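Putative transcriptional regulator, LysR family (PDB 3OXN) probably acts as a DNA-binding transcriptional regulator of the LysR type, represented here by its C-terminal effector-binding (substrate-binding) domain. Local coordinates at residues M108-D111 with D112-H116; Y148-E151 with A152-I156; A168-A171 with Y172-E176. All coordinates share one frame; numbering follows the deposited sequence.

Contact 1: residues M108-D111 with D112-H116; sequences MSLD and DYLSH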
loop_
_atom_site.group_PDB
_atom_site.type_symbol
_atom_site.label_atom_id
_atom_site.label_comp_id
_atom_site.label_asym_id
_atom_site.label_seq_id
_atom_site.Cartn_x
_atom_site.Cartn_y
_atom_site.Cartn_z
HETATM N N MSE A 108 23.726 7.237 -14.689
HETATM C CA MSE A 108 23.544 5.807 -14.871
HETATM C C MSE A 108 23.226 5.486 -16.324
HETATM O O MSE A 108 22.184 5.880 -16.859
HETATM C CB MSE A 108 22.450 5.295 -13.947
HETATM C CG MSE A 108 21.684 4.092 -14.472
HETATM SE SE MSE A 108 20.178 3.674 -13.291
HETATM C CE MSE A 108 21.174 3.606 -11.623
ATOM N N SER A 109 24.149 4.782 -16.962
ATOM C CA SER A 109 23.969 4.365 -18.336
ATOM C C SER A 109 23.145 3.098 -18.388
ATOM O O SER A 109 23.082 2.351 -17.421
ATOM C CB SER A 109 25.325 4.126 -18.988
ATOM O OG SER A 109 25.347 2.881 -19.663
ATOM N N LEU A 110 22.497 2.871 -19.518
ATOM C CA LEU A 110 21.835 1.604 -19.756
ATOM C C LEU A 110 22.682 0.463 -19.205
ATOM O O LEU A 110 22.259 -0.245 -18.302
ATOM C CB LEU A 110 21.588 1.394 -21.247
ATOM C CG LEU A 110 20.889 0.078 -21.586
ATOM C CD1 LEU A 110 19.403 0.132 -21.243
ATOM C CD2 LEU A 110 21.096 -0.252 -23.060
ATOM N N ASP A 111 23.886 0.284 -19.724
ATOM C CA ASP A 111 24.683 -0.811 -19.217
ATOM C C ASP A 111 24.655 -0.842 -17.700
ATOM O O ASP A 111 24.402 -1.883 -17.122
ATOM C CB ASP A 111 26.133 -0.782 -19.696
ATOM C CG ASP A 111 26.981 -1.858 -19.012
ATOM O OD1 ASP A 111 26.568 -3.046 -19.027
ATOM O OD2 ASP A 111 28.045 -1.522 -18.438
ATOM N N ASP A 112 24.911 0.283 -17.045
ATOM C CA ASP A 112 24.922 0.287 -15.583
ATOM C C ASP A 112 23.597 -0.229 -15.047
ATOM O O ASP A 112 23.560 -1.060 -14.130
ATOM C CB ASP A 112 25.181 1.690 -15.035
ATOM C CG ASP A 112 26.394 2.351 -15.660
ATOM O OD1 ASP A 112 26.340 2.700 -16.866
ATOM O OD2 ASP A 112 27.393 2.529 -14.930
ATOM N N TYR A 113 22.508 0.270 -15.620
ATOM C CA TYR A 113 21.176 -0.167 -15.233
ATOM C C TYR A 113 21.096 -1.703 -15.284
ATOM O O TYR A 113 20.736 -2.359 -14.298
ATOM C CB TYR A 113 20.143 0.482 -16.162
ATOM C CG TYR A 113 18.696 0.294 -15.774
ATOM C CD1 TYR A 113 17.896 -0.615 -16.438
ATOM C CD2 TYR A 113 18.128 1.048 -14.754
ATOM C CE1 TYR A 113 16.579 -0.782 -16.093
ATOM C CE2 TYR A 113 16.816 0.892 -14.396
ATOM C CZ TYR A 113 16.037 -0.028 -15.066
ATOM O OH TYR A 113 14.710 -0.209 -14.707
ATOM N N LEU A 114 21.471 -2.267 -16.429
ATOM C CA LEU A 114 21.383 -3.706 -16.676
ATOM C C LEU A 114 22.356 -4.596 -15.872
ATOM O O LEU A 114 22.259 -5.822 -15.941
ATOM C CB LEU A 114 21.533 -3.993 -18.176
ATOM C CG LEU A 114 20.243 -4.031 -19.001
ATOM C CD1 LEU A 114 19.183 -3.110 -18.448
ATOM C CD2 LEU A 114 20.536 -3.694 -20.452
ATOM N N SER A 115 23.268 -3.996 -15.107
ATOM C CA SER A 115 24.245 -4.770 -14.340
ATOM C C SER A 115 23.911 -4.866 -12.864
ATOM O O SER A 115 24.692 -5.407 -12.095
ATOM C CB SER A 115 25.643 -4.142 -14.427
ATOM O OG SER A 115 25.766 -3.272 -15.529
ATOM N N HIS A 116 22.785 -4.308 -12.449
ATOM C CA HIS A 116 22.497 -4.209 -11.021
ATOM C C HIS A 116 21.164 -4.859 -10.659
ATOM O O HIS A 116 20.273 -4.970 -11.514
ATOM C CB HIS A 116 22.497 -2.738 -10.580
ATOM C CG HIS A 116 23.861 -2.129 -10.477
ATOM N ND1 HIS A 116 24.555 -2.059 -9.287
ATOM C CD2 HIS A 116 24.651 -1.550 -11.408
ATOM C CE1 HIS A 116 25.721 -1.467 -9.493
ATOM N NE2 HIS A 116 25.804 -1.150 -10.773
#
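S109 and L110 send their backbone carbonyls into the short helix 110-114, where S109 O accepts the N-H of Y113 at 2.8 Å and L110 O that of L114 at 2.9 Å, both nearly straight. These two bonds make up much of what is a single helical turn in the second subdomain of the LysR effector-binding domain, on the connection between strand 93-98 and strand 117-120. S109 sits at the N-cap. Its own N-H looks across to D112 OD1 in a weak, bent bond, half of what a capping box would need, and the position of that oxygen is itself uncertain.

On the inner side, M108, present as selenomethionine, meets Y113. The selenium lies at the ring edge, 3.6 Å from CD2 of Y113 and close to the ring plane, a Met-aromatic contact. With CG of M108 roughly anti to the backbone N and chi2 extended (-173°), the chain runs out straight and sets the selenium there. The phenol reaches further inward: its OH is hydrogen-bonded to T165, and the ring meets H118 edge-to-face. One turn apart on the same helix, L110 and L114 touch through CG of L110 and CD2 of L114, 4.0 Å apart.

At the far end the S115 hydroxyl turns back along the chain and donates to D111 O, with OG 2.5 Å from that oxygen. It comes from above the carbonyl plane, 42° out of it, and not along a lone pair.

The chemistry divides by side: selenium, ring and phenol face the sheet, whereas the carboxylates of D111 and D112 stand apart in the first turn, where the helix dipole would probably offset some of their mutual repulsion.

Contact 2: residues Y148-E151 with A152-I156; sequences YHLE and AALAI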
loop_
_atom_site.group_PDB
_atom_site.type_symbol
_atom_site.label_atom_id
_atom_site.label_comp_id
_atom_site.label_asym_id
_atom_site.label_seq_id
_atom_site.Cartn_x
_atom_site.Cartn_y
_atom_site.Cartn_z
ATOM N N TYR A 148 4.864 -3.276 -3.536
ATOM C CA TYR A 148 3.787 -2.346 -3.864
ATOM C C TYR A 148 3.705 -1.177 -2.900
ATOM O O TYR A 148 3.391 -0.061 -3.313
ATOM C CB TYR A 148 2.445 -3.066 -3.958
ATOM C CG TYR A 148 2.028 -3.407 -5.378
ATOM C CD1 TYR A 148 1.552 -2.416 -6.238
ATOM C CD2 TYR A 148 2.105 -4.714 -5.858
ATOM C CE1 TYR A 148 1.160 -2.718 -7.539
ATOM C CE2 TYR A 148 1.710 -5.026 -7.155
ATOM C CZ TYR A 148 1.239 -4.024 -7.990
ATOM O OH TYR A 148 0.841 -4.331 -9.278
ATOM N N HIS A 149 3.974 -1.432 -1.619
ATOM C CA HIS A 149 4.383 -0.355 -0.731
ATOM C C HIS A 149 5.887 -0.359 -0.900
ATOM O O HIS A 149 6.465 -1.405 -1.189
ATOM C CB HIS A 149 4.000 -0.631 0.723
ATOM C CG HIS A 149 2.548 -0.968 0.910
ATOM N ND1 HIS A 149 1.533 -0.114 0.555
ATOM C CD2 HIS A 149 1.950 -2.075 1.426
ATOM C CE1 HIS A 149 0.364 -0.681 0.828
ATOM N NE2 HIS A 149 0.593 -1.864 1.359
ATOM N N LEU A 150 6.528 0.795 -0.765
ATOM C CA LEU A 150 7.974 0.831 -0.936
ATOM C C LEU A 150 8.797 0.621 0.338
ATOM O O LEU A 150 10.019 0.492 0.254
ATOM C CB LEU A 150 8.446 2.095 -1.670
ATOM C CG LEU A 150 8.102 3.531 -1.243
ATOM C CD1 LEU A 150 7.562 3.702 0.197
ATOM C CD2 LEU A 150 9.360 4.357 -1.461
ATOM N N GLU A 151 8.162 0.578 1.507
ATOM C CA GLU A 151 8.919 0.294 2.728
ATOM C C GLU A 151 9.610 -1.069 2.685
ATOM O O GLU A 151 10.358 -1.418 3.591
ATOM C CB GLU A 151 8.057 0.417 3.982
ATOM C CG GLU A 151 6.567 0.489 3.703
ATOM C CD GLU A 151 5.965 1.866 4.001
ATOM O OE1 GLU A 151 6.200 2.402 5.119
ATOM O OE2 GLU A 151 5.246 2.391 3.114
ATOM N N ALA A 152 9.371 -1.832 1.624
ATOM C CA ALA A 152 10.037 -3.123 1.445
ATOM C C ALA A 152 11.372 -2.942 0.732
ATOM O O ALA A 152 12.384 -3.497 1.148
ATOM C CB ALA A 152 9.141 -4.109 0.677
ATOM N N ALA A 153 11.372 -2.169 -0.351
ATOM C CA ALA A 153 12.624 -1.834 -1.020
ATOM C C ALA A 153 13.496 -1.025 -0.062
ATOM O O ALA A 153 14.682 -1.311 0.080
ATOM C CB ALA A 153 12.372 -1.076 -2.309
ATOM N N LEU A 154 12.903 -0.034 0.607
ATOM C CA LEU A 154 13.611 0.730 1.632
ATOM C C LEU A 154 14.410 -0.246 2.483
ATOM O O LEU A 154 15.611 -0.072 2.679
ATOM C CB LEU A 154 12.644 1.528 2.524
ATOM C CG LEU A 154 11.773 2.643 1.915
ATOM C CD1 LEU A 154 10.893 3.348 2.962
ATOM C CD2 LEU A 154 12.613 3.673 1.155
ATOM N N ALA A 155 13.739 -1.294 2.959
ATOM C CA ALA A 155 14.339 -2.275 3.855
ATOM C C ALA A 155 15.669 -2.826 3.367
ATOM O O ALA A 155 16.513 -3.197 4.171
ATOM C CB ALA A 155 13.369 -3.409 4.110
ATOM N N ILE A 156 15.864 -2.894 2.056
ATOM C CA ILE A 156 17.095 -3.482 1.521
ATOM C C ILE A 156 17.912 -2.508 0.664
ATOM O O ILE A 156 18.916 -2.888 0.051
ATOM C CB ILE A 156 16.811 -4.765 0.719
ATOM C CG1 ILE A 156 16.032 -4.439 -0.558
ATOM C CG2 ILE A 156 16.045 -5.766 1.575
ATOM C CD1 ILE A 156 16.118 -5.516 -1.630
#
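L150 O accepts the N-H of L154 at 3.0 Å, almost straight at 171°, and the amide nitrogen of A153 also stands close to the same oxygen. This is the first turn of helix 151-156, a weakly bonded helix in the second Rossmann-like subdomain of the LysR effector-binding domain. The next rung is looser: A155 N to E151 O spans 3.4 Å and is only a weak bond.

L154 does most of the side-chain work. With CG opposite its carbonyl carbon (chi1 -63°), the isobutyl group folds back over the start of the turn, bringing CD1 to 3.6 Å from E151 CA and CG to 3.2 Å from L150 O. Its other methyl, CD2, meets CD2 of L150 at 4.2 Å, an apolar touch that spans one turn. L150 itself also packs on I121, as A153 does, tying the turn to the neighbouring loop.

Part of this turn and the residues before it meet the second subunit. H149 meets H149 of the second subunit ring to ring, with the planes at about 70°, and E151 packs on E151 of that subunit, while H149 ND1 bonds weakly to D27 of its own chain. M30 and Y42 of the second subunit, both on its helix 28-44, pack against H149 and I156. Inside the turn, the N-H of I156 closes back on A153 O at 2.8 Å.

Contact 3: residues A168-A171 with Y172-E176; sequences ADLA and YLVAE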
loop_
_atom_site.group_PDB
_atom_site.type_symbol
_atom_site.label_atom_id
_atom_site.label_comp_id
_atom_site.label_asym_id
_atom_site.label_seq_id
_atom_site.Cartn_x
_atom_site.Cartn_y
_atom_site.Cartn_z
ATOM N N ALA A 168 7.447 8.180 -11.513
ATOM C CA ALA A 168 8.231 9.400 -11.300
ATOM C C ALA A 168 7.924 10.186 -10.020
ATOM O O ALA A 168 8.830 10.468 -9.229
ATOM C CB ALA A 168 8.093 10.309 -12.496
ATOM N N ASP A 169 6.651 10.539 -9.832
ATOM C CA ASP A 169 6.230 11.474 -8.783
ATOM C C ASP A 169 6.548 10.923 -7.413
ATOM O O ASP A 169 6.791 11.676 -6.467
ATOM C CB ASP A 169 4.723 11.768 -8.857
ATOM C CG ASP A 169 4.197 11.845 -10.287
ATOM O OD1 ASP A 169 3.393 12.764 -10.560
ATOM O OD2 ASP A 169 4.566 10.985 -11.134
ATOM N N LEU A 170 6.523 9.599 -7.315
ATOM C CA LEU A 170 6.783 8.915 -6.059
ATOM C C LEU A 170 8.264 8.973 -5.727
ATOM O O LEU A 170 8.639 9.242 -4.589
ATOM C CB LEU A 170 6.326 7.462 -6.124
ATOM C CG LEU A 170 6.586 6.758 -4.797
ATOM C CD1 LEU A 170 5.989 7.572 -3.660
ATOM C CD2 LEU A 170 6.022 5.365 -4.801
ATOM N N ALA A 171 9.094 8.696 -6.729
ATOM C CA ALA A 171 10.530 8.891 -6.623
ATOM C C ALA A 171 10.842 10.234 -5.940
ATOM O O ALA A 171 11.489 10.264 -4.892
ATOM C CB ALA A 171 11.163 8.843 -7.996
ATOM N N TYR A 172 10.369 11.342 -6.513
ATOM C CA TYR A 172 10.650 12.667 -5.958
ATOM C C TYR A 172 10.150 12.820 -4.524
ATOM O O TYR A 172 10.780 13.478 -3.692
ATOM C CB TYR A 172 10.027 13.752 -6.832
ATOM C CG TYR A 172 10.648 13.896 -8.207
ATOM C CD1 TYR A 172 12.014 14.085 -8.360
ATOM C CD2 TYR A 172 9.859 13.865 -9.354
ATOM C CE1 TYR A 172 12.576 14.223 -9.617
ATOM C CE2 TYR A 172 10.415 14.007 -10.611
ATOM C CZ TYR A 172 11.773 14.184 -10.741
ATOM O OH TYR A 172 12.336 14.323 -12.003
ATOM N N LEU A 173 9.009 12.207 -4.252
ATOM C CA LEU A 173 8.371 12.322 -2.952
ATOM C C LEU A 173 9.203 11.689 -1.829
ATOM O O LEU A 173 9.478 12.331 -0.810
ATOM C CB LEU A 173 6.971 11.724 -3.008
ATOM C CG LEU A 173 5.972 12.384 -2.076
ATOM C CD1 LEU A 173 4.560 12.198 -2.598
ATOM C CD2 LEU A 173 6.117 11.788 -0.690
ATOM N N VAL A 174 9.618 10.439 -2.014
ATOM C CA VAL A 174 10.431 9.769 -1.000
ATOM C C VAL A 174 11.930 9.990 -1.197
ATOM O O VAL A 174 12.667 10.143 -0.231
ATOM C CB VAL A 174 10.121 8.273 -0.915
ATOM C CG1 VAL A 174 8.622 8.061 -0.876
ATOM C CG2 VAL A 174 10.780 7.504 -2.066
ATOM N N ALA A 175 12.390 10.007 -2.442
ATOM C CA ALA A 175 13.793 10.318 -2.683
ATOM C C ALA A 175 14.134 11.473 -1.770
ATOM O O ALA A 175 15.113 11.435 -1.030
ATOM C CB ALA A 175 14.049 10.676 -4.128
ATOM N N GLU A 176 13.299 12.501 -1.829
ATOM C CA GLU A 176 13.398 13.632 -0.923
ATOM C C GLU A 176 13.758 13.236 0.521
ATOM O O GLU A 176 14.852 13.549 0.990
ATOM C CB GLU A 176 12.108 14.471 -0.979
ATOM C CG GLU A 176 11.460 14.757 0.382
ATOM C CD GLU A 176 10.978 16.196 0.528
ATOM O OE1 GLU A 176 11.847 17.089 0.709
ATOM O OE2 GLU A 176 9.739 16.418 0.477
#
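Helix 168-177 is the connecting helix of a beta-alpha-beta crossover in the second subdomain of the LysR effector-binding domain: it leaves strand 163-167 and leads to the parallel strand 180-183, with strand 93-98 lying between the two. Successive carbonyls of A168 to A171 take the N-H groups of Y172 to A175. The bond from Y172 N to A168 O measures 3.2 Å, and that from V174 N to L170 O is 3.0 Å and nearly straight at 170°. L173 N reaches D169 O less directly, at 3.2 Å, the donor tilted 31° from the carbonyl plane. A175 closes the series on A171 O, an oxygen whose place is less sure.

Among the side chains, L170 carries the apolar contact. CG of L170 lies opposite the backbone N (chi1 -179°), which carries the branch along the helix so that CD1 comes 3.9 Å from CG1 of V174 and 4.3 Å from CB of L173. The same leucine packs on Q31 and T32 of helix 28-44, linking this helix to the first subdomain. Y172 lies on another side, its ring meeting the preceding turn obliquely, with CD2 3.6 Å from A168 O. The Y172 side chain packs on L94 and V182 of the sheet.

A171, V174 and A175 all rest on L96 of strand 93-98, and A175 also meets L180 and V182, so this face of the helix lies against strands 93-98 and 180-183. D169, whose CB points away from the following turn, makes a long and weak ion pair with R226 of the C-terminal helix 206-227. The second methyl of V174, CG2, stands 3.7 Å from L170 O.

How the contacts relate
From the N terminus, the three contacts come in series, each within a continuous stretch, so none nests in or crosses another; contacts 1 and 2 each form a short helical turn, and contact 3 runs along a longer helix. Contact 1 stands at the far end of the second subdomain, between strands 93-98 and 117-120 along the chain, with its centre about 21 Å from that of contact 2 and nearest atoms about 10 Å apart. Contact 2 follows strand 142-146 and faces the second subunit. Contact 3 follows strand 163-167. Contacts 2 and 3 touch, L150 CD2 lying 3.5 Å from V174 CG2, so the residue leading into helix 151-156 packs against the crossover helix that bears on the first subdomain.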